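Local coordinates for protein toll-like receptor 13 (Mus musculus, PDB 4Z0C) that recognises single-stranded RNA from bacterial 23S rRNA through its leucine-rich-repeat ectodomain and signals through MYD88 and TRAF6 to activate NF-kappa-B, at residues L61-I74 with L82-I95. Residues are numbered along the deposited sequence; the frame is centred on the assembly and turned at random.
With NAG (2-acetamido-2-deoxy-beta-D-glucopyranose), chain L; NAG (2-acetamido-2-deoxy-beta-D-glucopyranose), chain E; nucleotides of chain C.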
ATOM      1  N   LEU A  61     -23.684  -3.198 -38.267  1.00 37.93           N
ATOM      2  CA  LEU A  61     -23.134  -3.881 -37.083  1.00 42.80           C
ATOM      3  C   LEU A  61     -22.395  -5.160 -37.458  1.00 49.35           C
ATOM      4  O   LEU A  61     -22.868  -5.962 -38.277  1.00 46.96           O
ATOM      5  CB  LEU A  61     -24.224  -4.230 -36.070  1.00 41.53           C
ATOM      6  CG  LEU A  61     -24.965  -3.125 -35.335  1.00 37.98           C
ATOM      7  CD1 LEU A  61     -25.997  -3.746 -34.400  1.00 27.29           C
ATOM      8  CD2 LEU A  61     -23.991  -2.232 -34.596  1.00 45.73           C
ATOM      9  N   VAL A  62     -21.241  -5.354 -36.836  1.00 46.17           N
ATOM     10  CA  VAL A  62     -20.452  -6.548 -37.062  1.00 35.65           C
ATOM     11  C   VAL A  62     -20.398  -7.353 -35.776  1.00 41.53           C
ATOM     12  O   VAL A  62     -20.405  -8.581 -35.797  1.00 48.06           O
ATOM     13  CB  VAL A  62     -19.027  -6.187 -37.511  1.00 33.83           C
ATOM     14  CG1 VAL A  62     -18.149  -7.406 -37.505  1.00 42.28           C
ATOM     15  CG2 VAL A  62     -19.049  -5.587 -38.903  1.00 29.47           C
ATOM     16  N   ASP A  63     -20.368  -6.642 -34.652  1.00 43.13           N
ATOM     17  CA  ASP A  63     -20.154  -7.233 -33.341  1.00 30.93           C
ATOM     18  C   ASP A  63     -21.220  -6.696 -32.391  1.00 27.27           C
ATOM     19  O   ASP A  63     -21.249  -5.518 -32.089  1.00 33.37           O
ATOM     20  CB  ASP A  63     -18.751  -6.829 -32.874  1.00 38.78           C
ATOM     21  CG  ASP A  63     -18.301  -7.524 -31.591  1.00 41.49           C
ATOM     22  OD1 ASP A  63     -19.075  -7.591 -30.608  1.00 47.52           O
ATOM     23  OD2 ASP A  63     -17.139  -7.982 -31.564  1.00 42.93           O
ATOM     24  N   LEU A  64     -22.088  -7.559 -31.895  1.00 28.07           N
ATOM     25  CA  LEU A  64     -23.133  -7.119 -30.984  1.00 29.55           C
ATOM     26  C   LEU A  64     -23.029  -7.929 -29.707  1.00 32.34           C
ATOM     27  O   LEU A  64     -23.074  -9.162 -29.748  1.00 36.23           O
ATOM     28  CB  LEU A  64     -24.509  -7.340 -31.594  1.00 26.55           C
ATOM     29  CG  LEU A  64     -25.705  -6.940 -30.732  1.00 29.22           C
ATOM     30  CD1 LEU A  64     -25.631  -5.452 -30.402  1.00 23.80           C
ATOM     31  CD2 LEU A  64     -27.009  -7.253 -31.463  1.00 26.10           C
ATOM     32  N   ARG A  65     -22.898  -7.245 -28.573  1.00 30.33           N
ATOM     33  CA  ARG A  65     -22.783  -7.928 -27.287  1.00 31.41           C
ATOM     34  C   ARG A  65     -23.874  -7.486 -26.333  1.00 31.25           C
ATOM     35  O   ARG A  65     -23.963  -6.314 -25.967  1.00 32.93           O
ATOM     36  CB  ARG A  65     -21.414  -7.697 -26.666  1.00 30.08           C
ATOM     37  CG  ARG A  65     -20.276  -8.254 -27.489  1.00 26.76           C
ATOM     38  CD  ARG A  65     -18.906  -7.893 -26.897  1.00 21.41           C
ATOM     39  NE  ARG A  65     -17.867  -8.137 -27.895  1.00 26.58           N
ATOM     40  CZ  ARG A  65     -16.588  -8.389 -27.625  1.00 34.46           C
ATOM     41  NH1 ARG A  65     -16.137  -8.405 -26.359  1.00 28.46           N
ATOM     42  NH2 ARG A  65     -15.752  -8.604 -28.636  1.00 31.83           N
ATOM     43  N   LEU A  66     -24.693  -8.447 -25.934  1.00 33.68           N
ATOM     44  CA  LEU A  66     -25.813  -8.211 -25.050  1.00 27.91           C
ATOM     45  C   LEU A  66     -25.631  -9.019 -23.799  1.00 26.42           C
ATOM     46  O   LEU A  66     -26.617  -9.402 -23.162  1.00 29.06           O
ATOM     47  CB  LEU A  66     -27.111  -8.628 -25.731  1.00 26.51           C
ATOM     48  CG  LEU A  66     -27.601  -7.696 -26.843  1.00 26.61           C
ATOM     49  CD1 LEU A  66     -28.520  -8.424 -27.837  1.00 24.28           C
ATOM     50  CD2 LEU A  66     -28.361  -6.548 -26.212  1.00 28.60           C
ATOM     51  N   GLU A  67     -24.366  -9.257 -23.444  1.00 28.14           N
ATOM     52  CA  GLU A  67     -24.007 -10.064 -22.274  1.00 29.57           C
ATOM     53  C   GLU A  67     -24.548  -9.466 -20.978  1.00 35.88           C
ATOM     54  O   GLU A  67     -24.573  -8.250 -20.814  1.00 37.80           O
ATOM     55  CB  GLU A  67     -22.480 -10.237 -22.184  1.00 26.82           C
ATOM     56  CG  GLU A  67     -22.001 -11.040 -20.970  1.00 25.48           C
ATOM     57  CD  GLU A  67     -20.590 -11.604 -21.126  1.00 32.29           C
ATOM     58  OE1 GLU A  67     -19.888 -11.288 -22.110  1.00 32.11           O
ATOM     59  OE2 GLU A  67     -20.171 -12.374 -20.244  1.00 48.80           O
ATOM     60  N   TRP A  68     -24.984 -10.328 -20.060  1.00 41.27           N
ATOM     61  CA  TRP A  68     -25.404  -9.886 -18.728  1.00 34.71           C
ATOM     62  C   TRP A  68     -26.582  -8.915 -18.803  1.00 39.70           C
ATOM     63  O   TRP A  68     -26.451  -7.745 -18.444  1.00 43.36           O
ATOM     64  CB  TRP A  68     -24.229  -9.260 -17.971  1.00 40.79           C
ATOM     65  CG  TRP A  68     -24.441  -9.086 -16.493  1.00 40.64           C
ATOM     66  CD1 TRP A  68     -25.552  -9.421 -15.767  1.00 38.57           C
ATOM     67  CD2 TRP A  68     -23.509  -8.523 -15.561  1.00 34.75           C
ATOM     68  NE1 TRP A  68     -25.369  -9.101 -14.444  1.00 32.25           N
ATOM     69  CE2 TRP A  68     -24.120  -8.553 -14.290  1.00 31.85           C
ATOM     70  CE3 TRP A  68     -22.215  -8.002 -15.679  1.00 32.02           C
ATOM     71  CZ2 TRP A  68     -23.487  -8.073 -13.152  1.00 29.72           C
ATOM     72  CZ3 TRP A  68     -21.584  -7.524 -14.540  1.00 36.14           C
ATOM     73  CH2 TRP A  68     -22.221  -7.566 -13.295  1.00 35.30           C
ATOM     74  N   ASN A  69     -27.712  -9.393 -19.316  1.00 35.37           N
ATOM     75  CA  ASN A  69     -28.953  -8.636 -19.265  1.00 29.58           C
ATOM     76  C   ASN A  69     -30.049  -9.532 -18.699  1.00 29.83           C
ATOM     77  O   ASN A  69     -29.737 -10.478 -17.991  1.00 35.59           O
ATOM     78  CB  ASN A  69     -29.312  -8.056 -20.631  1.00 30.73           C
ATOM     79  CG  ASN A  69     -28.663  -6.691 -20.867  1.00 37.42           C
ATOM     80  OD1 ASN A  69     -29.224  -5.668 -20.498  1.00 41.67           O
ATOM     81  ND2 ASN A  69     -27.501  -6.674 -21.514  1.00 32.65           N
ATOM     82  N   SER A  70     -31.318  -9.244 -18.964  1.00 31.44           N
ATOM     83  CA  SER A  70     -32.378 -10.124 -18.461  1.00 35.13           C
ATOM     84  C   SER A  70     -33.252 -10.616 -19.596  1.00 38.48           C
ATOM     85  O   SER A  70     -34.442 -10.879 -19.420  1.00 40.30           O
ATOM     86  CB  SER A  70     -33.225  -9.435 -17.394  1.00 39.74           C
ATOM     87  OG  SER A  70     -32.418  -8.982 -16.315  1.00 45.93           O
ATOM     88  N   ILE A  71     -32.642 -10.734 -20.769  1.00 36.13           N
ATOM     89  CA  ILE A  71     -33.346 -11.131 -21.974  1.00 32.52           C
ATOM     90  C   ILE A  71     -33.925 -12.532 -21.885  1.00 37.76           C
ATOM     91  O   ILE A  71     -33.196 -13.516 -21.722  1.00 41.47           O
ATOM     92  CB  ILE A  71     -32.421 -11.051 -23.185  1.00 28.96           C
ATOM     93  CG1 ILE A  71     -32.004  -9.592 -23.414  1.00 23.50           C
ATOM     94  CG2 ILE A  71     -33.119 -11.645 -24.401  1.00 29.67           C
ATOM     95  CD1 ILE A  71     -30.782  -9.417 -24.306  1.00 23.65           C
ATOM     96  N   TRP A  72     -35.242 -12.621 -21.996  1.00 47.78           N
ATOM     97  CA  TRP A  72     -35.912 -13.913 -21.956  1.00 49.35           C
ATOM     98  C   TRP A  72     -36.804 -14.085 -23.177  1.00 41.55           C
ATOM     99  O   TRP A  72     -37.402 -15.145 -23.382  1.00 40.13           O
ATOM    100  CB  TRP A  72     -36.742 -14.041 -20.681  1.00 50.33           C
ATOM    101  CG  TRP A  72     -37.873 -13.079 -20.626  1.00 51.77           C
ATOM    102  CD1 TRP A  72     -37.840 -11.815 -20.142  1.00 51.72           C
ATOM    103  CD2 TRP A  72     -39.219 -13.309 -21.061  1.00 53.72           C
ATOM    104  NE1 TRP A  72     -39.078 -11.234 -20.250  1.00 58.01           N
ATOM    105  CE2 TRP A  72     -39.944 -12.133 -20.811  1.00 53.18           C
ATOM    106  CE3 TRP A  72     -39.880 -14.397 -21.637  1.00 54.77           C
ATOM    107  CZ2 TRP A  72     -41.293 -12.010 -21.117  1.00 55.85           C
ATOM    108  CZ3 TRP A  72     -41.224 -14.271 -21.945  1.00 55.01           C
ATOM    109  CH2 TRP A  72     -41.914 -13.088 -21.683  1.00 52.58           C
ATOM    110  N   LYS A  73     -36.891 -13.037 -23.988  1.00 37.74           N
ATOM    111  CA  LYS A  73     -37.825 -13.030 -25.109  1.00 40.16           C
ATOM    112  C   LYS A  73     -37.231 -12.301 -26.301  1.00 40.77           C
ATOM    113  O   LYS A  73     -37.027 -11.095 -26.261  1.00 43.55           O
ATOM    114  CB  LYS A  73     -39.139 -12.379 -24.685  1.00 43.42           C
ATOM    115  CG  LYS A  73     -40.221 -12.331 -25.750  1.00 51.00           C
ATOM    116  CD  LYS A  73     -41.528 -11.903 -25.098  1.00 56.50           C
ATOM    117  CE  LYS A  73     -42.631 -11.670 -26.103  1.00 58.32           C
ATOM    118  NZ  LYS A  73     -42.403 -10.402 -26.847  1.00 60.39           N
ATOM    119  N   ILE A  74     -36.942 -13.053 -27.357  1.00 43.43           N
ATOM    120  CA  ILE A  74     -36.376 -12.494 -28.575  1.00 42.88           C
ATOM    121  C   ILE A  74     -37.372 -12.767 -29.690  1.00 51.50           C
ATOM    122  O   ILE A  74     -37.497 -13.918 -30.147  1.00 43.80           O
ATOM    123  CB  ILE A  74     -35.029 -13.164 -28.932  1.00 37.98           C
ATOM    124  CG1 ILE A  74     -34.127 -13.254 -27.694  1.00 44.31           C
ATOM    125  CG2 ILE A  74     -34.344 -12.423 -30.097  1.00 30.72           C
ATOM    126  CD1 ILE A  74     -32.656 -13.493 -28.002  1.00 44.98           C
ATOM    127  N   LEU A  82     -29.420  -7.229 -40.160  1.00 41.37           N
ATOM    128  CA  LEU A  82     -28.061  -7.343 -39.616  1.00 47.49           C
ATOM    129  C   LEU A  82     -27.199  -8.335 -40.394  1.00 51.77           C
ATOM    130  O   LEU A  82     -26.646  -9.272 -39.821  1.00 52.83           O
ATOM    131  CB  LEU A  82     -28.089  -7.742 -38.130  1.00 40.68           C
ATOM    132  CG  LEU A  82     -28.671  -6.707 -37.167  1.00 38.83           C
ATOM    133  CD1 LEU A  82     -28.445  -7.073 -35.684  1.00 34.02           C
ATOM    134  CD2 LEU A  82     -28.063  -5.354 -37.487  1.00 40.71           C
ATOM    135  N   GLU A  83     -27.065  -8.108 -41.693  1.00 54.91           N
ATOM    136  CA  GLU A  83     -26.418  -9.079 -42.573  1.00 56.12           C
ATOM    137  C   GLU A  83     -24.885  -9.061 -42.568  1.00 47.07           C
ATOM    138  O   GLU A  83     -24.246  -9.893 -43.212  1.00 37.75           O
ATOM    139  CB  GLU A  83     -26.971  -8.964 -43.998  1.00 64.49           C
ATOM    140  CG  GLU A  83     -27.779 -10.190 -44.427  1.00 80.78           C
ATOM    141  CD  GLU A  83     -29.284 -10.004 -44.280  1.00 86.48           C
ATOM    142  OE1 GLU A  83     -30.026 -10.484 -45.163  1.00 88.06           O
ATOM    143  OE2 GLU A  83     -29.725  -9.416 -43.266  1.00 88.07           O
ATOM    144  N   ASN A  84     -24.287  -8.119 -41.851  1.00 39.38           N
ATOM    145  CA  ASN A  84     -22.833  -8.122 -41.750  1.00 39.99           C
ATOM    146  C   ASN A  84     -22.330  -8.616 -40.375  1.00 36.27           C
ATOM    147  O   ASN A  84     -21.117  -8.632 -40.123  1.00 30.35           O
ATOM    148  CB  ASN A  84     -22.243  -6.760 -42.178  1.00 45.18           C
ATOM    149  CG  ASN A  84     -22.182  -6.611 -43.720  1.00 52.35           C
ATOM    150  OD1 ASN A  84     -22.546  -7.545 -44.437  1.00 59.79           O
ATOM    151  ND2 ASN A  84     -21.768  -5.432 -44.222  1.00 34.91           N
ATOM    152  N   LEU A  85     -23.266  -9.021 -39.506  1.00 25.35           N
ATOM    153  CA  LEU A  85     -22.941  -9.411 -38.123  1.00 29.62           C
ATOM    154  C   LEU A  85     -22.184 -10.708 -38.094  1.00 32.34           C
ATOM    155  O   LEU A  85     -22.660 -11.703 -38.624  1.00 32.30           O
ATOM    156  CB  LEU A  85     -24.202  -9.561 -37.270  1.00 31.88           C
ATOM    157  CG  LEU A  85     -23.991  -9.422 -35.753  1.00 29.93           C
ATOM    158  CD1 LEU A  85     -23.773  -7.961 -35.375  1.00 29.61           C
ATOM    159  CD2 LEU A  85     -25.174  -9.992 -34.957  1.00 23.29           C
ATOM    160  N   THR A  86     -21.011 -10.703 -37.474  1.00 36.05           N
ATOM    161  CA  THR A  86     -20.202 -11.920 -37.393  1.00 40.67           C
ATOM    162  C   THR A  86     -20.113 -12.486 -35.975  1.00 40.45           C
ATOM    163  O   THR A  86     -19.808 -13.671 -35.775  1.00 42.13           O
ATOM    164  CB  THR A  86     -18.803 -11.719 -37.997  1.00 39.46           C
ATOM    165  OG1 THR A  86     -18.132 -10.652 -37.313  1.00 35.54           O
ATOM    166  CG2 THR A  86     -18.921 -11.365 -39.489  1.00 24.29           C
ATOM    167  N   LEU A  87     -20.399 -11.642 -34.992  1.00 30.14           N
ATOM    168  CA  LEU A  87     -20.403 -12.087 -33.601  1.00 24.11           C
ATOM    169  C   LEU A  87     -21.692 -11.675 -32.905  1.00 23.70           C
ATOM    170  O   LEU A  87     -22.125 -10.539 -33.022  1.00 28.79           O
ATOM    171  CB  LEU A  87     -19.178 -11.528 -32.877  1.00 24.82           C
ATOM    172  CG  LEU A  87     -18.724 -12.145 -31.539  1.00 40.85           C
ATOM    173  CD1 LEU A  87     -17.312 -11.690 -31.224  1.00 44.81           C
ATOM    174  CD2 LEU A  87     -19.638 -11.731 -30.389  1.00 39.39           C
ATOM    175  N   LEU A  88     -22.317 -12.606 -32.195  1.00 24.48           N
ATOM    176  CA  LEU A  88     -23.498 -12.281 -31.402  1.00 28.20           C
ATOM    177  C   LEU A  88     -23.355 -12.862 -30.011  1.00 31.83           C
ATOM    178  O   LEU A  88     -23.297 -14.071 -29.854  1.00 30.38           O
ATOM    179  CB  LEU A  88     -24.765 -12.828 -32.046  1.00 28.54           C
ATOM    180  CG  LEU A  88     -26.059 -12.589 -31.263  1.00 31.97           C
ATOM    181  CD1 LEU A  88     -26.195 -11.122 -30.883  1.00 34.26           C
ATOM    182  CD2 LEU A  88     -27.266 -13.030 -32.090  1.00 27.31           C
ATOM    183  N   ASN A  89     -23.324 -11.998 -29.001  1.00 35.03           N
ATOM    184  CA  ASN A  89     -23.118 -12.429 -27.620  1.00 34.70           C
ATOM    185  C   ASN A  89     -24.417 -12.292 -26.828  1.00 37.46           C
ATOM    186  O   ASN A  89     -24.946 -11.191 -26.674  1.00 39.51           O
ATOM    187  CB  ASN A  89     -22.002 -11.578 -26.997  1.00 33.42           C
ATOM    188  CG  ASN A  89     -21.562 -12.066 -25.628  1.00 35.00           C
ATOM    189  OD1 ASN A  89     -22.372 -12.540 -24.829  1.00 37.29           O
ATOM    190  ND2 ASN A  89     -20.262 -11.920 -25.339  1.00 24.12           N
ATOM    191  N   LEU A  90     -24.928 -13.412 -26.335  1.00 34.33           N
ATOM    192  CA  LEU A  90     -26.176 -13.434 -25.581  1.00 33.78           C
ATOM    193  C   LEU A  90     -25.938 -14.086 -24.221  1.00 27.86           C
ATOM    194  O   LEU A  90     -26.870 -14.529 -23.550  1.00 27.83           O
ATOM    195  CB  LEU A  90     -27.229 -14.222 -26.377  1.00 38.12           C
ATOM    196  CG  LEU A  90     -28.482 -13.514 -26.931  1.00 37.95           C
ATOM    197  CD1 LEU A  90     -28.237 -12.075 -27.143  1.00 22.15           C
ATOM    198  CD2 LEU A  90     -28.968 -14.134 -28.263  1.00 33.73           C
ATOM    199  N   VAL A  91     -24.672 -14.128 -23.826  1.00 29.31           N
ATOM    200  CA  VAL A  91     -24.241 -14.734 -22.564  1.00 26.37           C
ATOM    201  C   VAL A  91     -24.886 -14.073 -21.347  1.00 29.56           C
ATOM    202  O   VAL A  91     -25.032 -12.850 -21.299  1.00 35.51           O
ATOM    203  CB  VAL A  91     -22.706 -14.657 -22.424  1.00 25.64           C
ATOM    204  CG1 VAL A  91     -22.251 -15.220 -21.077  1.00 17.60           C
ATOM    205  CG2 VAL A  91     -22.051 -15.422 -23.565  1.00 25.30           C
ATOM    206  N   GLU A  92     -25.265 -14.899 -20.375  1.00 30.84           N
ATOM    207  CA  GLU A  92     -25.811 -14.455 -19.095  1.00 35.89           C
ATOM    208  C   GLU A  92     -27.098 -13.645 -19.246  1.00 38.67           C
ATOM    209  O   GLU A  92     -27.128 -12.436 -18.994  1.00 30.75           O
ATOM    210  CB  GLU A  92     -24.763 -13.711 -18.233  1.00 29.95           C
ATOM    211  CG  GLU A  92     -25.186 -13.639 -16.770  1.00 32.68           C
ATOM    212  CD  GLU A  92     -24.161 -13.012 -15.819  1.00 40.86           C
ATOM    213  OE1 GLU A  92     -23.007 -12.704 -16.220  1.00 38.26           O
ATOM    214  OE2 GLU A  92     -24.540 -12.839 -14.642  1.00 37.14           O
ATOM    215  N   ASN A  93     -28.163 -14.321 -19.662  1.00 39.59           N
ATOM    216  CA  ASN A  93     -29.481 -13.704 -19.725  1.00 41.43           C
ATOM    217  C   ASN A  93     -30.515 -14.633 -19.112  1.00 43.90           C
ATOM    218  O   ASN A  93     -30.177 -15.474 -18.302  1.00 43.36           O
ATOM    219  CB  ASN A  93     -29.858 -13.373 -21.169  1.00 46.31           C
ATOM    220  CG  ASN A  93     -29.186 -12.116 -21.669  1.00 44.90           C
ATOM    221  OD1 ASN A  93     -29.628 -11.013 -21.366  1.00 44.66           O
ATOM    222  ND2 ASN A  93     -28.132 -12.272 -22.462  1.00 40.58           N
ATOM    223  N   LYS A  94     -31.768 -14.509 -19.524  1.00 50.25           N
ATOM    224  CA  LYS A  94     -32.826 -15.323 -18.939  1.00 49.55           C
ATOM    225  C   LYS A  94     -33.521 -16.204 -19.983  1.00 40.85           C
ATOM    226  O   LYS A  94     -34.721 -16.466 -19.893  1.00 32.29           O
ATOM    227  CB  LYS A  94     -33.834 -14.425 -18.213  1.00 47.89           C
ATOM    228  CG  LYS A  94     -33.235 -13.692 -17.022  1.00 48.57           C
ATOM    229  CD  LYS A  94     -33.107 -14.640 -15.846  1.00 64.87           C
ATOM    230  CE  LYS A  94     -31.871 -14.348 -14.989  1.00 76.43           C
ATOM    231  NZ  LYS A  94     -32.040 -13.179 -14.081  1.00 79.57           N
ATOM    232  N   ILE A  95     -32.755 -16.665 -20.968  1.00 37.96           N
ATOM    233  CA  ILE A  95     -33.310 -17.441 -22.080  1.00 42.87           C
ATOM    234  C   ILE A  95     -33.559 -18.899 -21.703  1.00 40.50           C
ATOM    235  O   ILE A  95     -32.621 -19.611 -21.341  1.00 45.78           O
ATOM    236  CB  ILE A  95     -32.383 -17.376 -23.318  1.00 43.57           C
ATOM    237  CG1 ILE A  95     -32.126 -15.915 -23.712  1.00 36.65           C
ATOM    238  CG2 ILE A  95     -32.972 -18.175 -24.487  1.00 38.13           C
ATOM    239  CD1 ILE A  95     -31.076 -15.745 -24.796  1.00 33.52           C
TER
HETATM  240  C1  NAG L 904     -39.722 -18.804 -27.249  1.00 55.48           C
HETATM  241  C2  NAG L 904     -39.311 -17.688 -26.279  1.00 56.97           C
HETATM  242  C3  NAG L 904     -39.889 -17.864 -24.877  1.00 55.33           C
HETATM  243  C4  NAG L 904     -41.357 -18.286 -24.898  1.00 60.12           C
HETATM  244  C5  NAG L 904     -41.603 -19.385 -25.929  1.00 63.70           C
HETATM  245  C6  NAG L 904     -43.088 -19.736 -26.055  1.00 64.86           C
HETATM  246  C7  NAG L 904     -37.200 -16.509 -26.549  1.00 51.93           C
HETATM  247  C8  NAG L 904     -35.857 -16.308 -25.911  1.00 59.47           C
HETATM  248  N2  NAG L 904     -37.867 -17.599 -26.189  1.00 52.05           N
HETATM  249  O3  NAG L 904     -39.763 -16.641 -24.186  1.00 46.62           O
HETATM  250  O4  NAG L 904     -41.704 -18.761 -23.614  1.00 64.38           O
HETATM  251  O5  NAG L 904     -41.118 -18.990 -27.195  1.00 60.14           O
HETATM  252  O6  NAG L 904     -43.772 -18.766 -26.821  1.00 63.65           O
HETATM  253  O7  NAG L 904     -37.622 -15.688 -27.357  1.00 47.44           O
HETATM  254  C1  NAG E   1     -17.577  -4.068 -25.175  1.00 28.98           C
HETATM  255  C2  NAG E   1     -16.405  -4.505 -24.258  1.00 34.28           C
HETATM  256  C3  NAG E   1     -15.066  -4.146 -24.878  1.00 34.07           C
HETATM  257  C4  NAG E   1     -14.974  -4.747 -26.269  1.00 35.78           C
HETATM  258  C5  NAG E   1     -16.108  -4.112 -27.049  1.00 34.75           C
HETATM  259  C6  NAG E   1     -16.060  -4.479 -28.531  1.00 39.50           C
HETATM  260  C7  NAG E   1     -17.014  -4.397 -21.899  1.00 32.82           C
HETATM  261  C8  NAG E   1     -16.847  -3.661 -20.588  1.00 27.06           C
HETATM  262  N2  NAG E   1     -16.400  -3.877 -22.956  1.00 34.46           N
HETATM  263  O3  NAG E   1     -14.013  -4.565 -24.052  1.00 32.73           O
HETATM  264  O4  NAG E   1     -13.732  -4.464 -26.873  1.00 38.87           O
HETATM  265  O5  NAG E   1     -17.327  -4.550 -26.476  1.00 33.90           O
HETATM  266  O6  NAG E   1     -17.315  -4.215 -29.126  1.00 33.05           O
HETATM  267  O7  NAG E   1     -17.711  -5.402 -21.986  1.00 31.20           O
ATOM    268  P     C C  12     -19.158  -9.935  -7.839  1.00 42.17           P
ATOM    269  OP1   C C  12     -18.187  -9.271  -6.922  1.00 47.68           O
ATOM    270  OP2   C C  12     -18.768 -11.258  -8.329  1.00 38.03           O
ATOM    271  O5'   C C  12     -20.574  -9.885  -7.117  1.00 39.96           O
ATOM    272  C5'   C C  12     -21.236 -11.044  -6.716  1.00 33.77           C
ATOM    273  C4'   C C  12     -22.683 -11.015  -7.102  1.00 46.26           C
ATOM    274  O4'   C C  12     -22.890 -10.163  -8.259  1.00 53.51           O
ATOM    275  C3'   C C  12     -23.211 -12.376  -7.512  1.00 49.89           C
ATOM    276  O3'   C C  12     -23.637 -13.110  -6.381  1.00 46.35           O
ATOM    277  C2'   C C  12     -24.329 -12.050  -8.497  1.00 49.90           C
ATOM    278  O2'   C C  12     -25.540 -11.787  -7.806  1.00 54.57           O
ATOM    279  C1'   C C  12     -23.825 -10.751  -9.140  1.00 50.43           C
ATOM    280  N1    C C  12     -23.156 -10.942 -10.454  1.00 45.50           N
ATOM    281  C2    C C  12     -23.780 -11.540 -11.562  1.00 44.63           C
ATOM    282  O2    C C  12     -24.932 -11.974 -11.460  1.00 44.31           O
ATOM    283  N3    C C  12     -23.095 -11.650 -12.728  1.00 40.74           N
ATOM    284  C4    C C  12     -21.850 -11.182 -12.834  1.00 42.71           C
ATOM    285  N4    C C  12     -21.208 -11.294 -13.998  1.00 40.29           N
ATOM    286  C5    C C  12     -21.201 -10.553 -11.737  1.00 41.58           C
ATOM    287  C6    C C  12     -21.889 -10.456 -10.597  1.00 42.46           C
TER
HETATM  288  O   HOH W   1     -25.213  -5.927 -40.048  1.00 36.32           O
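The carboxylate of Glu-92 and the base of C12 of chain C share one face of the Trp-68 indole, a ring that also stacks with His-44: Glu-92 OE1 lies 3.9 Å above the ring plane toward the rim, and C4 of the cytosine 3.5 Å above it. Glu-92 reaches the base edge on an extended chain whose CG lies opposite the backbone N (chi1 -162°); there OE1 accepts from N4 of C12 and OE2 approaches N3 to 2.7 Å, a separation that would suggest a proton shared between them. The two segments together receive C12, 61-74 giving the ring and 82-95 the carboxylate. Farther along, the Arg-65 guanidinium has C6 of the NAG of chain E over one face and Asp-63 OD1 in plane at its edge. NE and NH2 grip the two carboxylate oxygens side-on, while Leu-87 CD1 packs against Asp-63 OD2 and Asn-89 CB against the arginine's CG. The Trp-72 ring carries Lys-73 CB over the centre of one face and Ser-70 O in plane at its edge. Asn-89 OD1 closes an Asx turn on Val-91 N, and its ND2 gives a weak bond to Glu-67 OE1.

Behind this surface, Leu-64 and Leu-88 lie side by side, as do Leu-66 and Leu-90, whose CD1 atoms are 3.7 Å apart. Asn-93 binds the turns of two repeats together: ND2 donates to Leu-90 O at 2.8 Å and weakly to Leu-66 O, while OD1 accepts from Ile-71 N at 3.1 Å. This is the asparagine ladder of leucine-rich repeats, and Asn-69 is its counterpart one rung earlier, held by Ile-47 N and Leu-42 O.

Strands 63-65 and 87-89 run parallel, their axes 4.9 Å apart and 3° from alignment, as successive rungs of the solenoid. Strand 39-41 flanks 63-65, strand 110-112 adjoins 87-89, and Leu-50 of strand 49-50 packs on Leu-66, Ile-71 and Ile-74.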